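Local coordinates for fructooligosaccharide ABC transporter substrate-binding protein FusA (Streptococcus pneumoniae, PDB 5G5Y) that binds short- and long-chain fructooligosaccharides, preferring tetrasaccharides and larger, as the solute-binding component of the FusABC-MsmK import system, at residues E21-G33 against Q334-D346. Numbering follows the deposited sequence.
Sequences EKLILQRLEKETG and QSVQNNWGTYGDD. With ZN (zinc ion), chain F; GOL (glycerol), chain N.
Arg27 reaches across from helix 23-32 and lays its guanidinium flat on the ring of Tyr343, the planes 7° apart and the centres 4.0 Å apart, a stacked cation-pi pair. Leu23 CG covers the opposite face, so the group is sandwiched between an aliphatic and an aromatic side chain. Within its own plane the guanidinium works end-on: NH1 and NH2 both donate to Tyr343 O, and the NH2 bond is the shorter and straighter at 2.8 Å, with 155° at the hydrogen. Tyr343 can offer ring and carbonyl to the same arginine because its CG sits between the backbone N and the carbonyl carbon (chi1 65°), folding the ring back over the guanidinium. A water joins Arg27 NH1 to Gln337 OE1, which also accepts from Thr342 OG1 at 2.8 Å.

Deeper in, Ile24 fills the angle between helix 332-340 and the chain leaving it. Its CD1 lies 3.4 Å from Gln337 O, CG1 rests on Thr342 CB, and CG2 meets the amide pair in which Gln334 NE2 donates to Asn338 OD1 in a nearly straight bond (3.0 Å). Asn338 ND2 turns instead to Gln329. Leu23 CD2 packs against Asp345 CB.

The paired hydrogen bonds and the stack together fix the rotation of the Arg27 head, pinning the chain just beyond substrate-binding Trp340 to helix 23-32; the ring and the carbonyl probably both stabilise the positive charge of Arg27.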
loop_
_atom_site.group_PDB
_atom_site.type_symbol
_atom_site.label_atom_id
_atom_site.label_comp_id
_atom_site.label_asym_id
_atom_site.label_seq_id
_atom_site.Cartn_x
_atom_site.Cartn_y
_atom_site.Cartn_z
ATOM N N GLU A 21 25.881 14.896 -0.444
ATOM C CA GLU A 21 25.571 15.977 -1.384
ATOM C C GLU A 21 24.072 16.400 -1.382
ATOM O O GLU A 21 23.707 17.348 -2.061
ATOM C CB GLU A 21 26.011 15.584 -2.802
ATOM C CG GLU A 21 27.518 15.411 -2.901
ATOM C CD GLU A 21 27.989 15.027 -4.299
ATOM O OE1 GLU A 21 27.186 15.110 -5.243
ATOM O OE2 GLU A 21 29.168 14.622 -4.439
ATOM N N LYS A 22 23.218 15.673 -0.659
ATOM C CA LYS A 22 21.825 16.069 -0.423
ATOM C C LYS A 22 21.735 17.150 0.656
ATOM O O LYS A 22 22.377 17.055 1.689
ATOM C CB LYS A 22 20.994 14.871 0.026
ATOM C CG LYS A 22 20.799 13.856 -1.054
ATOM C CD LYS A 22 19.819 12.747 -0.669
ATOM C CE LYS A 22 19.605 11.816 -1.835
ATOM N NZ LYS A 22 18.792 10.588 -1.551
ATOM N N LEU A 23 20.934 18.178 0.379
ATOM C CA LEU A 23 20.713 19.291 1.306
ATOM C C LEU A 23 20.197 18.836 2.690
ATOM O O LEU A 23 20.653 19.340 3.760
ATOM C CB LEU A 23 19.822 20.349 0.643
ATOM C CG LEU A 23 19.572 21.632 1.403
ATOM C CD1 LEU A 23 20.854 22.308 1.915
ATOM C CD2 LEU A 23 18.794 22.598 0.515
ATOM N N ILE A 24 19.281 17.869 2.699
ATOM C CA ILE A 24 18.804 17.323 3.981
ATOM C C ILE A 24 19.961 16.804 4.834
ATOM O O ILE A 24 20.034 17.058 6.047
ATOM C CB ILE A 24 17.717 16.222 3.764
ATOM C CG1 ILE A 24 16.371 16.855 3.350
ATOM C CG2 ILE A 24 17.497 15.429 5.024
ATOM C CD1 ILE A 24 15.339 15.837 2.865
ATOM N N LEU A 25 20.879 16.054 4.247
ATOM C CA LEU A 25 21.927 15.459 5.065
ATOM C C LEU A 25 23.027 16.465 5.474
ATOM O O LEU A 25 23.686 16.287 6.490
ATOM C CB LEU A 25 22.498 14.249 4.367
ATOM C CG LEU A 25 21.418 13.161 4.237
ATOM C CD1 LEU A 25 21.922 12.077 3.320
ATOM C CD2 LEU A 25 21.061 12.580 5.605
ATOM N N GLN A 26 23.218 17.491 4.657
ATOM C CA GLN A 26 24.114 18.635 4.975
ATOM C C GLN A 26 23.635 19.393 6.190
ATOM O O GLN A 26 24.408 19.620 7.130
ATOM C CB GLN A 26 24.186 19.585 3.771
ATOM C CG GLN A 26 25.043 18.990 2.686
ATOM C CD GLN A 26 24.896 19.663 1.340
ATOM O OE1 GLN A 26 24.249 20.694 1.202
ATOM N NE2 GLN A 26 25.486 19.062 0.335
ATOM N N ARG A 27 22.335 19.709 6.208
ATOM C CA ARG A 27 21.724 20.334 7.374
ATOM C C ARG A 27 21.735 19.423 8.592
ATOM O O ARG A 27 22.012 19.876 9.704
ATOM C CB ARG A 27 20.277 20.767 7.091
ATOM C CG ARG A 27 20.166 21.854 6.046
ATOM C CD ARG A 27 18.798 22.487 6.097
ATOM N NE ARG A 27 18.583 23.479 5.033
ATOM C CZ ARG A 27 17.686 23.403 4.062
ATOM N NH1 ARG A 27 16.863 22.350 3.923
ATOM N NH2 ARG A 27 17.604 24.417 3.198
ATOM N N LEU A 28 21.400 18.146 8.389
ATOM C CA LEU A 28 21.434 17.199 9.469
ATOM C C LEU A 28 22.788 17.086 10.162
ATOM O O LEU A 28 22.839 17.019 11.389
ATOM C CB LEU A 28 21.014 15.824 9.010
ATOM C CG LEU A 28 20.795 14.808 10.115
ATOM C CD1 LEU A 28 19.476 15.138 10.881
ATOM C CD2 LEU A 28 20.761 13.441 9.476
ATOM N N GLU A 29 23.877 17.021 9.395
ATOM C CA GLU A 29 25.196 16.921 9.996
ATOM C C GLU A 29 25.493 18.150 10.844
ATOM O O GLU A 29 26.096 18.013 11.887
ATOM C CB GLU A 29 26.300 16.705 8.951
ATOM C CG GLU A 29 27.685 16.643 9.563
ATOM C CD GLU A 29 28.759 16.201 8.602
ATOM O OE1 GLU A 29 28.447 15.623 7.526
ATOM O OE2 GLU A 29 29.948 16.416 8.988
ATOM N N LYS A 30 25.084 19.331 10.402
ATOM C CA LYS A 30 25.289 20.533 11.206
ATOM C C LYS A 30 24.570 20.427 12.537
ATOM O O LYS A 30 25.094 20.864 13.554
ATOM C CB LYS A 30 24.818 21.794 10.488
ATOM C CG LYS A 30 25.786 22.331 9.464
ATOM C CD LYS A 30 25.108 23.411 8.632
ATOM C CE LYS A 30 26.098 24.218 7.799
ATOM N NZ LYS A 30 26.725 23.374 6.753
ATOM N N GLU A 31 23.374 19.843 12.515
ATOM C CA GLU A 31 22.542 19.754 13.702
ATOM C C GLU A 31 22.965 18.633 14.608
ATOM O O GLU A 31 22.935 18.813 15.801
ATOM C CB GLU A 31 21.056 19.586 13.354
ATOM C CG GLU A 31 20.423 20.870 12.852
ATOM C CD GLU A 31 19.034 20.647 12.290
ATOM O OE1 GLU A 31 18.348 19.677 12.702
ATOM O OE2 GLU A 31 18.631 21.425 11.400
ATOM N N THR A 32 23.322 17.473 14.063
ATOM C CA THR A 32 23.665 16.322 14.895
ATOM C C THR A 32 25.145 16.288 15.368
ATOM O O THR A 32 25.467 15.620 16.361
ATOM C CB THR A 32 23.394 14.992 14.170
ATOM O OG1 THR A 32 24.274 14.875 13.041
ATOM C CG2 THR A 32 21.903 14.908 13.743
ATOM N N GLY A 33 26.034 16.947 14.628
ATOM C CA GLY A 33 27.473 16.807 14.861
ATOM C C GLY A 33 28.018 15.451 14.470
ATOM O O GLY A 33 29.074 15.079 14.939
ATOM N N GLN A 334 11.540 16.637 10.439
ATOM C CA GLN A 334 12.567 15.862 9.822
ATOM C C GLN A 334 11.944 14.661 9.101
ATOM O O GLN A 334 12.353 14.362 7.989
ATOM C CB GLN A 334 13.584 15.376 10.854
ATOM C CG GLN A 334 14.866 14.853 10.205
ATOM C CD GLN A 334 15.701 15.968 9.590
ATOM O OE1 GLN A 334 16.053 16.917 10.261
ATOM N NE2 GLN A 334 15.968 15.875 8.306
ATOM N N SER A 335 11.024 13.942 9.764
ATOM C CA SER A 335 10.323 12.839 9.112
ATOM C C SER A 335 9.662 13.253 7.789
ATOM O O SER A 335 9.746 12.542 6.791
ATOM C CB SER A 335 9.304 12.206 10.047
ATOM O OG SER A 335 9.928 11.487 11.069
ATOM N N VAL A 336 9.004 14.412 7.788
ATOM C CA VAL A 336 8.301 14.845 6.620
ATOM C C VAL A 336 9.306 15.066 5.474
ATOM O O VAL A 336 9.113 14.553 4.384
ATOM C CB VAL A 336 7.454 16.107 6.895
ATOM C CG1 VAL A 336 6.963 16.755 5.618
ATOM C CG2 VAL A 336 6.299 15.775 7.847
ATOM N N GLN A 337 10.385 15.798 5.736
ATOM C CA GLN A 337 11.385 16.062 4.684
ATOM C C GLN A 337 12.082 14.790 4.232
ATOM O O GLN A 337 12.244 14.553 3.012
ATOM C CB GLN A 337 12.423 17.056 5.184
ATOM C CG GLN A 337 11.880 18.428 5.454
ATOM C CD GLN A 337 12.928 19.307 6.084
ATOM O OE1 GLN A 337 13.799 19.789 5.390
ATOM N NE2 GLN A 337 12.847 19.504 7.409
ATOM N N ASN A 338 12.451 13.927 5.182
ATOM C CA ASN A 338 13.130 12.684 4.800
ATOM C C ASN A 338 12.294 11.853 3.826
ATOM O O ASN A 338 12.822 11.239 2.895
ATOM C CB ASN A 338 13.496 11.837 6.018
ATOM C CG ASN A 338 14.611 12.461 6.851
ATOM O OD1 ASN A 338 15.116 13.548 6.545
ATOM N ND2 ASN A 338 14.968 11.787 7.936
ATOM N N ASN A 339 10.990 11.886 4.036
ATOM C CA ASN A 339 10.043 11.129 3.226
ATOM C C ASN A 339 9.848 11.766 1.839
ATOM O O ASN A 339 9.715 11.055 0.854
ATOM C CB ASN A 339 8.692 11.083 3.938
ATOM C CG ASN A 339 7.752 9.997 3.388
ATOM O OD1 ASN A 339 8.142 8.847 3.242
ATOM N ND2 ASN A 339 6.508 10.359 3.130
ATOM N N TRP A 340 9.747 13.091 1.793
ATOM C CA TRP A 340 9.212 13.776 0.611
ATOM C C TRP A 340 10.113 14.790 -0.103
ATOM O O TRP A 340 9.843 15.094 -1.272
ATOM C CB TRP A 340 7.869 14.447 0.947
ATOM C CG TRP A 340 6.688 13.547 0.972
ATOM C CD1 TRP A 340 6.396 12.531 0.080
ATOM C CD2 TRP A 340 5.576 13.609 1.872
ATOM N NE1 TRP A 340 5.181 11.931 0.411
ATOM C CE2 TRP A 340 4.653 12.580 1.493
ATOM C CE3 TRP A 340 5.271 14.401 2.974
ATOM C CZ2 TRP A 340 3.475 12.323 2.207
ATOM C CZ3 TRP A 340 4.066 14.160 3.656
ATOM C CH2 TRP A 340 3.198 13.134 3.266
ATOM N N GLY A 341 11.097 15.365 0.593
ATOM C CA GLY A 341 11.962 16.391 0.013
ATOM C C GLY A 341 12.223 17.533 0.952
ATOM O O GLY A 341 11.959 17.432 2.142
ATOM N N THR A 342 12.738 18.645 0.435
ATOM C CA THR A 342 13.107 19.726 1.325
ATOM C C THR A 342 12.786 21.125 0.744
ATOM O O THR A 342 12.076 21.241 -0.233
ATOM C CB THR A 342 14.572 19.537 1.798
ATOM O OG1 THR A 342 14.865 20.450 2.862
ATOM C CG2 THR A 342 15.573 19.719 0.628
ATOM N N TYR A 343 13.290 22.148 1.417
ATOM C CA TYR A 343 13.025 23.549 1.128
ATOM C C TYR A 343 14.361 24.281 1.070
ATOM O O TYR A 343 15.377 23.786 1.592
ATOM C CB TYR A 343 12.216 24.170 2.291
ATOM C CG TYR A 343 12.999 24.203 3.590
ATOM C CD1 TYR A 343 12.999 23.098 4.454
ATOM C CD2 TYR A 343 13.834 25.295 3.911
ATOM C CE1 TYR A 343 13.768 23.090 5.608
ATOM C CE2 TYR A 343 14.589 25.302 5.074
ATOM C CZ TYR A 343 14.555 24.186 5.912
ATOM O OH TYR A 343 15.295 24.169 7.049
ATOM N N GLY A 344 14.332 25.479 0.479
ATOM C CA GLY A 344 15.419 26.460 0.612
ATOM C C GLY A 344 16.643 26.265 -0.267
ATOM O O GLY A 344 17.628 26.989 -0.098
ATOM N N ASP A 345 16.619 25.319 -1.200
ATOM C CA ASP A 345 17.749 25.153 -2.122
ATOM C C ASP A 345 17.690 26.222 -3.223
ATOM O O ASP A 345 16.678 26.349 -3.915
ATOM C CB ASP A 345 17.767 23.767 -2.765
ATOM C CG ASP A 345 19.177 23.356 -3.275
ATOM O OD1 ASP A 345 20.103 24.209 -3.328
ATOM O OD2 ASP A 345 19.357 22.171 -3.625
ATOM N N ASP A 346 18.782 26.975 -3.388
ATOM C CA ASP A 346 18.917 27.880 -4.545
ATOM C C ASP A 346 19.533 27.236 -5.814
ATOM O O ASP A 346 19.638 27.903 -6.819
ATOM C CB ASP A 346 19.669 29.165 -4.156
ATOM C CG ASP A 346 21.132 28.928 -3.811
ATOM O OD1 ASP A 346 21.641 27.802 -3.996
ATOM O OD2 ASP A 346 21.788 29.882 -3.343
HETATM ZN ZN ZN F . 31.188 15.782 7.536
HETATM C C1 GOL N . 24.536 20.305 -3.074
HETATM O O1 GOL N . 25.508 20.338 -2.037
HETATM C C2 GOL N . 23.293 21.072 -2.625
HETATM O O2 GOL N . 23.156 21.171 -1.198
HETATM C C3 GOL N . 22.049 20.427 -3.209
HETATM O O3 GOL N . 21.673 21.286 -4.291
HETATM O O HOH W 1 17.776 18.117 7.329
HETATM O O HOH W 2 16.530 20.183 6.128
#